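Local structure of thioesterase superfamily protein (Shewanella loihica, 2PRX) at residues E38-T51 with P109-K121. The protein probably hydrolyses thioesters, as a two-chain assembly of hotdog-fold subunits. Numbering follows the deposited sequence.
Sequences EQTIAHFMPKPFHT and PMGVELELVGEIK
Ala-42 and Leu-116 form a hydrogen-bonded pair midway along antiparallel strands 39-44 and 114-121 of the hotdog sheet; Leu-116 N meets Ala-42 O at 2.6 Å. Their side chains share a largely buried face with Thr-40, Phe-44 and Leu-114; Thr-40, Ala-42 and Phe-44 turn to helix 59-78, which suits mostly apolar residues and a small Ala-42 against His-69. Gly-118 fits beside Thr-40 because a side chain there would strike Thr-40 OG1, which is hydrogen-bonded to Ser-73. Packing is tight where Pro-46 CG meets Leu-114 CD1 at 3.5 Å, close for carbons; next to it selenomethionine Met-110 sets SE against Pro-46 CB (3.8 Å).

The other face, carrying Ile-41, His-43, Glu-115 and Val-117, is more open to solvent and mixes a polar pair with beta-branched residues, which suit extended strands. With CG anti to its backbone N (chi1 -180°), Glu-115 runs alongside His-43, and its OE1 receives a very short bond from His-43 NE2, 2.5 Å, near the ring plane. Ile-41 CD1 rests 3.6 Å from Glu-115 CD. An alanine in place of Glu-115 would probably leave the imidazole without its acceptor and freer to turn. Glu-113 OE1 stands 4.0 Å from His-43 NE2, so two carboxylates may favour a protonated imidazole.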
ATOM      1  N   GLU A  38     -24.149   8.775   0.236  1.00  8.94           N
ATOM      2  CA  GLU A  38     -23.937   7.894  -0.887  1.00 11.31           C
ATOM      3  C   GLU A  38     -22.453   7.519  -0.997  1.00 12.81           C
ATOM      4  O   GLU A  38     -22.109   6.581  -1.718  1.00 16.41           O
ATOM      5  CB  GLU A  38     -24.389   8.607  -2.163  1.00 17.35           C
ATOM      6  CG  GLU A  38     -25.876   8.937  -2.178  1.00 25.26           C
ATOM      7  CD  GLU A  38     -26.200  10.414  -2.049  1.00 29.20           C
ATOM      8  OE1 GLU A  38     -25.671  11.216  -2.835  1.00 26.37           O
ATOM      9  OE2 GLU A  38     -26.986  10.764  -1.141  1.00 37.52           O
ATOM     10  N   GLN A  39     -21.639   8.269  -0.275  1.00 16.16           N
ATOM     11  CA  GLN A  39     -20.208   8.096  -0.114  1.00  8.21           C
ATOM     12  C   GLN A  39     -20.000   7.393   1.223  1.00 10.15           C
ATOM     13  O   GLN A  39     -20.853   7.262   2.111  1.00 12.08           O
ATOM     14  CB  GLN A  39     -19.446   9.418  -0.109  1.00  6.05           C
ATOM     15  CG  GLN A  39     -19.576  10.248  -1.360  1.00 11.53           C
ATOM     16  CD  GLN A  39     -18.958  11.626  -1.245  1.00 20.63           C
ATOM     17  OE1 GLN A  39     -18.206  11.907  -0.313  1.00 21.31           O
ATOM     18  NE2 GLN A  39     -19.264  12.487  -2.206  1.00 25.02           N
ATOM     19  N   THR A  40     -18.795   6.897   1.403  1.00 10.52           N
ATOM     20  CA  THR A  40     -18.407   6.370   2.715  1.00 10.93           C
ATOM     21  C   THR A  40     -17.322   7.308   3.205  1.00  3.60           C
ATOM     22  O   THR A  40     -16.890   8.149   2.400  1.00 13.56           O
ATOM     23  CB  THR A  40     -17.928   4.922   2.664  1.00 11.53           C
ATOM     24  OG1 THR A  40     -16.648   4.858   1.985  1.00 16.53           O
ATOM     25  CG2 THR A  40     -18.875   4.040   1.863  1.00  1.86           C
ATOM     26  N   ILE A  41     -16.916   7.187   4.456  1.00  9.22           N
ATOM     27  CA  ILE A  41     -15.888   8.047   5.028  1.00 15.76           C
ATOM     28  C   ILE A  41     -15.255   7.417   6.263  1.00 12.03           C
ATOM     29  O   ILE A  41     -15.840   6.594   6.965  1.00 14.73           O
ATOM     30  CB  ILE A  41     -16.458   9.438   5.381  1.00  4.93           C
ATOM     31  CG1 ILE A  41     -15.457  10.441   5.930  1.00  9.71           C
ATOM     32  CG2 ILE A  41     -17.638   9.273   6.336  1.00 15.29           C
ATOM     33  CD1 ILE A  41     -15.817  11.891   5.770  1.00 13.15           C
ATOM     34  N   ALA A  42     -13.995   7.802   6.494  1.00 10.29           N
ATOM     35  CA  ALA A  42     -13.218   7.428   7.652  1.00  5.55           C
ATOM     36  C   ALA A  42     -12.177   8.511   7.936  1.00  7.96           C
ATOM     37  O   ALA A  42     -11.866   9.351   7.086  1.00  7.67           O
ATOM     38  CB  ALA A  42     -12.593   6.048   7.492  1.00  6.59           C
ATOM     39  N   HIS A  43     -11.683   8.417   9.152  1.00 14.60           N
ATOM     40  CA  HIS A  43     -10.640   9.266   9.702  1.00 17.97           C
ATOM     41  C   HIS A  43      -9.601   8.449  10.445  1.00 17.81           C
ATOM     42  O   HIS A  43      -9.920   7.402  11.014  1.00 16.73           O
ATOM     43  CB  HIS A  43     -11.298  10.285  10.640  1.00 14.73           C
ATOM     44  CG  HIS A  43     -12.142  11.281   9.911  1.00 13.34           C
ATOM     45  ND1 HIS A  43     -13.512  11.131   9.791  1.00  8.72           N
ATOM     46  CD2 HIS A  43     -11.836  12.436   9.271  1.00 13.35           C
ATOM     47  CE1 HIS A  43     -14.005  12.147   9.110  1.00 10.02           C
ATOM     48  NE2 HIS A  43     -13.020  12.952   8.783  1.00 19.00           N
ATOM     49  N   PHE A  44      -8.361   8.927  10.440  1.00 22.15           N
ATOM     50  CA  PHE A  44      -7.257   8.241  11.083  1.00 17.32           C
ATOM     51  C   PHE A  44      -6.175   9.213  11.560  1.00 18.36           C
ATOM     52  O   PHE A  44      -5.966  10.240  10.917  1.00 11.83           O
ATOM     53  CB  PHE A  44      -6.592   7.219  10.151  1.00 16.64           C
ATOM     54  CG  PHE A  44      -5.602   6.353  10.920  1.00 18.70           C
ATOM     55  CD1 PHE A  44      -6.036   5.489  11.911  1.00 16.80           C
ATOM     56  CD2 PHE A  44      -4.249   6.422  10.651  1.00 21.18           C
ATOM     57  CE1 PHE A  44      -5.152   4.716  12.624  1.00 13.64           C
ATOM     58  CE2 PHE A  44      -3.359   5.642  11.362  1.00 18.50           C
ATOM     59  CZ  PHE A  44      -3.799   4.788  12.349  1.00 16.15           C
HETATM   60  N   MSE A  45      -5.535   8.825  12.644  1.00 14.45           N
HETATM   61  CA  MSE A  45      -4.455   9.498  13.328  1.00 10.88           C
HETATM   62  C   MSE A  45      -3.207   8.629  13.350  1.00  9.04           C
HETATM   63  O   MSE A  45      -3.043   7.707  14.151  1.00  6.94           O
HETATM   64  CB  MSE A  45      -4.839   9.848  14.770  1.00 15.29           C
HETATM   65  CG  MSE A  45      -3.858  10.787  15.452  1.00 14.73           C
HETATM   66 SE   MSE A  45      -3.509  12.372  14.405  0.75 36.49          SE
HETATM   67  CE  MSE A  45      -4.821  13.389  15.389  1.00 46.66           C
ATOM     68  N   PRO A  46      -2.292   8.928  12.437  1.00 13.94           N
ATOM     69  CA  PRO A  46      -0.988   8.244  12.472  1.00 13.70           C
ATOM     70  C   PRO A  46      -0.334   8.339  13.844  1.00 17.89           C
ATOM     71  O   PRO A  46      -0.494   9.366  14.513  1.00 15.10           O
ATOM     72  CB  PRO A  46      -0.171   9.057  11.471  1.00 13.30           C
ATOM     73  CG  PRO A  46      -1.187   9.538  10.500  1.00 12.11           C
ATOM     74  CD  PRO A  46      -2.412   9.874  11.328  1.00  6.28           C
ATOM     75  N   LYS A  47       0.369   7.288  14.243  1.00 10.87           N
ATOM     76  CA  LYS A  47       1.160   7.342  15.462  1.00 12.29           C
ATOM     77  C   LYS A  47       2.459   8.081  15.113  1.00 18.77           C
ATOM     78  O   LYS A  47       2.828   8.072  13.935  1.00 14.82           O
ATOM     79  CB  LYS A  47       1.472   5.973  16.052  1.00 17.88           C
ATOM     80  CG  LYS A  47       0.341   4.961  16.115  1.00 20.39           C
ATOM     81  CD  LYS A  47       0.296   4.255  17.462  1.00 22.98           C
ATOM     82  CE  LYS A  47      -1.091   3.711  17.762  1.00 26.80           C
ATOM     83  NZ  LYS A  47      -1.093   2.694  18.863  1.00 21.21           N
ATOM     84  N   PRO A  48       3.103   8.692  16.100  1.00 24.99           N
ATOM     85  CA  PRO A  48       4.280   9.537  15.862  1.00 26.07           C
ATOM     86  C   PRO A  48       5.388   8.834  15.093  1.00 20.06           C
ATOM     87  O   PRO A  48       6.239   9.449  14.440  1.00 28.38           O
ATOM     88  CB  PRO A  48       4.777   9.844  17.286  1.00 24.53           C
ATOM     89  CG  PRO A  48       3.515   9.804  18.096  1.00 18.33           C
ATOM     90  CD  PRO A  48       2.762   8.625  17.537  1.00 17.78           C
ATOM     91  N   PHE A  49       5.398   7.511  15.171  1.00 15.30           N
ATOM     92  CA  PHE A  49       6.490   6.791  14.519  1.00 13.91           C
ATOM     93  C   PHE A  49       6.138   6.421  13.094  1.00 11.33           C
ATOM     94  O   PHE A  49       7.029   5.981  12.349  1.00 18.97           O
ATOM     95  CB  PHE A  49       6.859   5.560  15.342  1.00 20.98           C
ATOM     96  CG  PHE A  49       5.674   4.696  15.742  1.00 12.14           C
ATOM     97  CD1 PHE A  49       5.109   3.818  14.841  1.00 10.20           C
ATOM     98  CD2 PHE A  49       5.161   4.784  17.024  1.00 11.86           C
ATOM     99  CE1 PHE A  49       4.041   3.020  15.203  1.00 15.66           C
ATOM    100  CE2 PHE A  49       4.083   3.992  17.392  1.00 13.58           C
ATOM    101  CZ  PHE A  49       3.532   3.115  16.485  1.00 13.45           C
ATOM    102  N   HIS A  50       4.902   6.599  12.649  1.00  7.29           N
ATOM    103  CA  HIS A  50       4.503   6.256  11.286  1.00 11.95           C
ATOM    104  C   HIS A  50       5.035   7.223  10.243  1.00 15.52           C
ATOM    105  O   HIS A  50       4.328   7.610   9.308  1.00 14.05           O
ATOM    106  CB  HIS A  50       2.969   6.218  11.164  1.00  3.33           C
ATOM    107  CG  HIS A  50       2.372   4.903  11.535  1.00  9.67           C
ATOM    108  ND1 HIS A  50       1.893   4.661  12.813  1.00 22.62           N
ATOM    109  CD2 HIS A  50       2.151   3.768  10.849  1.00 20.25           C
ATOM    110  CE1 HIS A  50       1.411   3.436  12.887  1.00 25.61           C
ATOM    111  NE2 HIS A  50       1.558   2.866  11.700  1.00 27.25           N
ATOM    112  N   THR A  51       6.296   7.634  10.359  1.00 18.90           N
ATOM    113  CA  THR A  51       6.894   8.591   9.438  1.00 10.46           C
ATOM    114  C   THR A  51       7.378   7.973   8.125  1.00  9.01           C
ATOM    115  O   THR A  51       7.492   6.748   8.031  1.00 14.24           O
ATOM    116  CB  THR A  51       8.106   9.267  10.119  1.00 13.70           C
ATOM    117  OG1 THR A  51       8.907   8.261  10.748  1.00 12.78           O
ATOM    118  CG2 THR A  51       7.648  10.229  11.205  1.00 17.51           C
ATOM    119  N   PRO A 109       1.302  15.513   5.656  1.00 18.30           N
ATOM    120  CA  PRO A 109       1.838  15.995   6.932  1.00 13.85           C
ATOM    121  C   PRO A 109       1.521  15.092   8.110  1.00 19.26           C
ATOM    122  O   PRO A 109       0.468  14.468   8.243  1.00 15.16           O
ATOM    123  CB  PRO A 109       1.140  17.343   7.131  1.00 19.88           C
ATOM    124  CG  PRO A 109       0.818  17.771   5.740  1.00 21.07           C
ATOM    125  CD  PRO A 109       0.439  16.512   5.008  1.00 21.75           C
HETATM  126  N   MSE A 110       2.514  15.025   9.002  1.00 19.33           N
HETATM  127  CA  MSE A 110       2.383  14.285  10.238  1.00 19.84           C
HETATM  128  C   MSE A 110       1.626  15.150  11.257  1.00 19.56           C
HETATM  129  O   MSE A 110       1.694  16.372  11.141  1.00 19.68           O
HETATM  130  CB  MSE A 110       3.729  13.875  10.823  1.00 21.72           C
HETATM  131  CG  MSE A 110       3.686  13.204  12.186  1.00 22.43           C
HETATM  132 SE   MSE A 110       2.588  11.605  12.212  0.75 23.81          SE
HETATM  133  CE  MSE A 110       3.891  10.688  11.128  1.00  3.67           C
ATOM    134  N   GLY A 111       0.973  14.480  12.180  1.00 27.63           N
ATOM    135  CA  GLY A 111       0.326  15.005  13.352  1.00 27.07           C
ATOM    136  C   GLY A 111      -1.027  15.624  13.081  1.00 12.39           C
ATOM    137  O   GLY A 111      -1.496  16.449  13.858  1.00 16.80           O
ATOM    138  N   VAL A 112      -1.632  15.252  11.968  1.00 15.24           N
ATOM    139  CA  VAL A 112      -2.978  15.739  11.649  1.00 15.12           C
ATOM    140  C   VAL A 112      -3.881  14.572  11.277  1.00 16.96           C
ATOM    141  O   VAL A 112      -3.478  13.608  10.635  1.00 26.34           O
ATOM    142  CB  VAL A 112      -2.935  16.785  10.518  1.00 10.90           C
ATOM    143  CG1 VAL A 112      -4.329  17.085  10.008  1.00 16.30           C
ATOM    144  CG2 VAL A 112      -2.229  18.046  11.030  1.00 10.08           C
ATOM    145  N   GLU A 113      -5.131  14.658  11.692  1.00 12.96           N
ATOM    146  CA  GLU A 113      -6.175  13.674  11.403  1.00 11.14           C
ATOM    147  C   GLU A 113      -6.371  13.471   9.921  1.00  8.34           C
ATOM    148  O   GLU A 113      -6.566  14.428   9.154  1.00 18.81           O
ATOM    149  CB  GLU A 113      -7.454  14.198  12.079  1.00 13.74           C
ATOM    150  CG  GLU A 113      -8.663  13.300  12.002  1.00 14.80           C
ATOM    151  CD  GLU A 113      -9.964  14.031  12.350  1.00 13.61           C
ATOM    152  OE1 GLU A 113     -10.539  14.683  11.455  1.00 15.37           O
ATOM    153  OE2 GLU A 113     -10.407  13.958  13.512  1.00 26.06           O
ATOM    154  N   LEU A 114      -6.320  12.240   9.413  1.00  9.54           N
ATOM    155  CA  LEU A 114      -6.460  12.023   7.985  1.00 11.99           C
ATOM    156  C   LEU A 114      -7.904  11.661   7.632  1.00  9.70           C
ATOM    157  O   LEU A 114      -8.492  10.839   8.318  1.00 25.05           O
ATOM    158  CB  LEU A 114      -5.536  10.901   7.505  1.00  6.89           C
ATOM    159  CG  LEU A 114      -4.077  10.972   7.987  1.00 14.29           C
ATOM    160  CD1 LEU A 114      -3.346   9.661   7.777  1.00 23.03           C
ATOM    161  CD2 LEU A 114      -3.336  12.110   7.288  1.00  8.72           C
ATOM    162  N   GLU A 115      -8.442  12.266   6.577  1.00 11.45           N
ATOM    163  CA  GLU A 115      -9.809  11.901   6.182  1.00 20.39           C
ATOM    164  C   GLU A 115      -9.803  11.064   4.911  1.00 16.26           C
ATOM    165  O   GLU A 115      -9.152  11.347   3.907  1.00 13.28           O
ATOM    166  CB  GLU A 115     -10.684  13.152   6.064  1.00 24.16           C
ATOM    167  CG  GLU A 115     -12.126  12.921   5.667  1.00 22.72           C
ATOM    168  CD  GLU A 115     -13.028  14.136   5.749  1.00 20.87           C
ATOM    169  OE1 GLU A 115     -13.470  14.493   6.869  1.00 27.07           O
ATOM    170  OE2 GLU A 115     -13.340  14.765   4.703  1.00 14.66           O
ATOM    171  N   LEU A 116     -10.546   9.973   4.930  1.00  5.95           N
ATOM    172  CA  LEU A 116     -10.742   9.077   3.820  1.00 10.78           C
ATOM    173  C   LEU A 116     -12.208   9.010   3.388  1.00 11.96           C
ATOM    174  O   LEU A 116     -13.033   8.617   4.214  1.00 19.53           O
ATOM    175  CB  LEU A 116     -10.311   7.651   4.193  1.00  9.06           C
ATOM    176  CG  LEU A 116      -8.797   7.417   4.202  1.00 14.14           C
ATOM    177  CD1 LEU A 116      -8.257   7.745   5.582  1.00  8.68           C
ATOM    178  CD2 LEU A 116      -8.465   5.997   3.783  1.00 11.86           C
ATOM    179  N   VAL A 117     -12.461   9.383   2.152  1.00  9.67           N
ATOM    180  CA  VAL A 117     -13.782   9.376   1.539  1.00 20.96           C
ATOM    181  C   VAL A 117     -13.803   8.471   0.313  1.00 19.20           C
ATOM    182  O   VAL A 117     -12.954   8.573  -0.567  1.00 11.52           O
ATOM    183  CB  VAL A 117     -14.251  10.783   1.118  1.00 15.80           C
ATOM    184  CG1 VAL A 117     -15.680  10.733   0.591  1.00 31.14           C
ATOM    185  CG2 VAL A 117     -14.159  11.781   2.261  1.00  9.30           C
ATOM    186  N   GLY A 118     -14.801   7.597   0.212  1.00 10.84           N
ATOM    187  CA  GLY A 118     -14.939   6.690  -0.885  1.00 12.56           C
ATOM    188  C   GLY A 118     -16.102   7.020  -1.813  1.00 13.93           C
ATOM    189  O   GLY A 118     -17.200   7.367  -1.346  1.00 15.61           O
ATOM    190  N   GLU A 119     -15.822   6.919  -3.101  1.00 12.38           N
ATOM    191  CA  GLU A 119     -16.805   7.002  -4.175  1.00 12.83           C
ATOM    192  C   GLU A 119     -17.111   5.612  -4.708  1.00 10.16           C
ATOM    193  O   GLU A 119     -16.237   4.851  -5.102  1.00 11.45           O
ATOM    194  CB  GLU A 119     -16.314   7.931  -5.275  1.00 21.09           C
ATOM    195  CG  GLU A 119     -17.228   8.288  -6.404  1.00 23.53           C
ATOM    196  CD  GLU A 119     -18.711   8.106  -6.169  1.00 31.61           C
ATOM    197  OE1 GLU A 119     -19.144   8.196  -4.987  1.00 30.79           O
ATOM    198  OE2 GLU A 119     -19.436   7.856  -7.156  1.00 38.11           O
ATOM    199  N   ILE A 120     -18.401   5.240  -4.706  1.00 10.36           N
ATOM    200  CA  ILE A 120     -18.731   3.976  -5.326  1.00  4.88           C
ATOM    201  C   ILE A 120     -18.919   4.110  -6.831  1.00 13.98           C
ATOM    202  O   ILE A 120     -19.870   4.727  -7.292  1.00 13.89           O
ATOM    203  CB  ILE A 120     -20.033   3.382  -4.751  1.00 13.66           C
ATOM    204  CG1 ILE A 120     -19.974   3.091  -3.262  1.00 20.15           C
ATOM    205  CG2 ILE A 120     -20.359   2.176  -5.605  1.00 11.17           C
ATOM    206  CD1 ILE A 120     -18.821   2.217  -2.829  1.00 16.96           C
ATOM    207  N   LYS A 121     -18.007   3.528  -7.619  1.00 13.24           N
ATOM    208  CA  LYS A 121     -18.142   3.718  -9.063  1.00 12.63           C
ATOM    209  C   LYS A 121     -18.956   2.636  -9.749  1.00 17.39           C
ATOM    210  O   LYS A 121     -19.413   2.869 -10.878  1.00 34.94           O
ATOM    211  CB  LYS A 121     -16.744   3.805  -9.675  1.00 11.00           C
ATOM    212  CG  LYS A 121     -15.727   4.539  -8.811  1.00 15.07           C
ATOM    213  CD  LYS A 121     -16.168   5.951  -8.462  1.00 14.74           C
ATOM    214  CE  LYS A 121     -16.089   6.843  -9.707  1.00 17.75           C
ATOM    215  NZ  LYS A 121     -16.101   8.292  -9.406  1.00 15.22           N
TER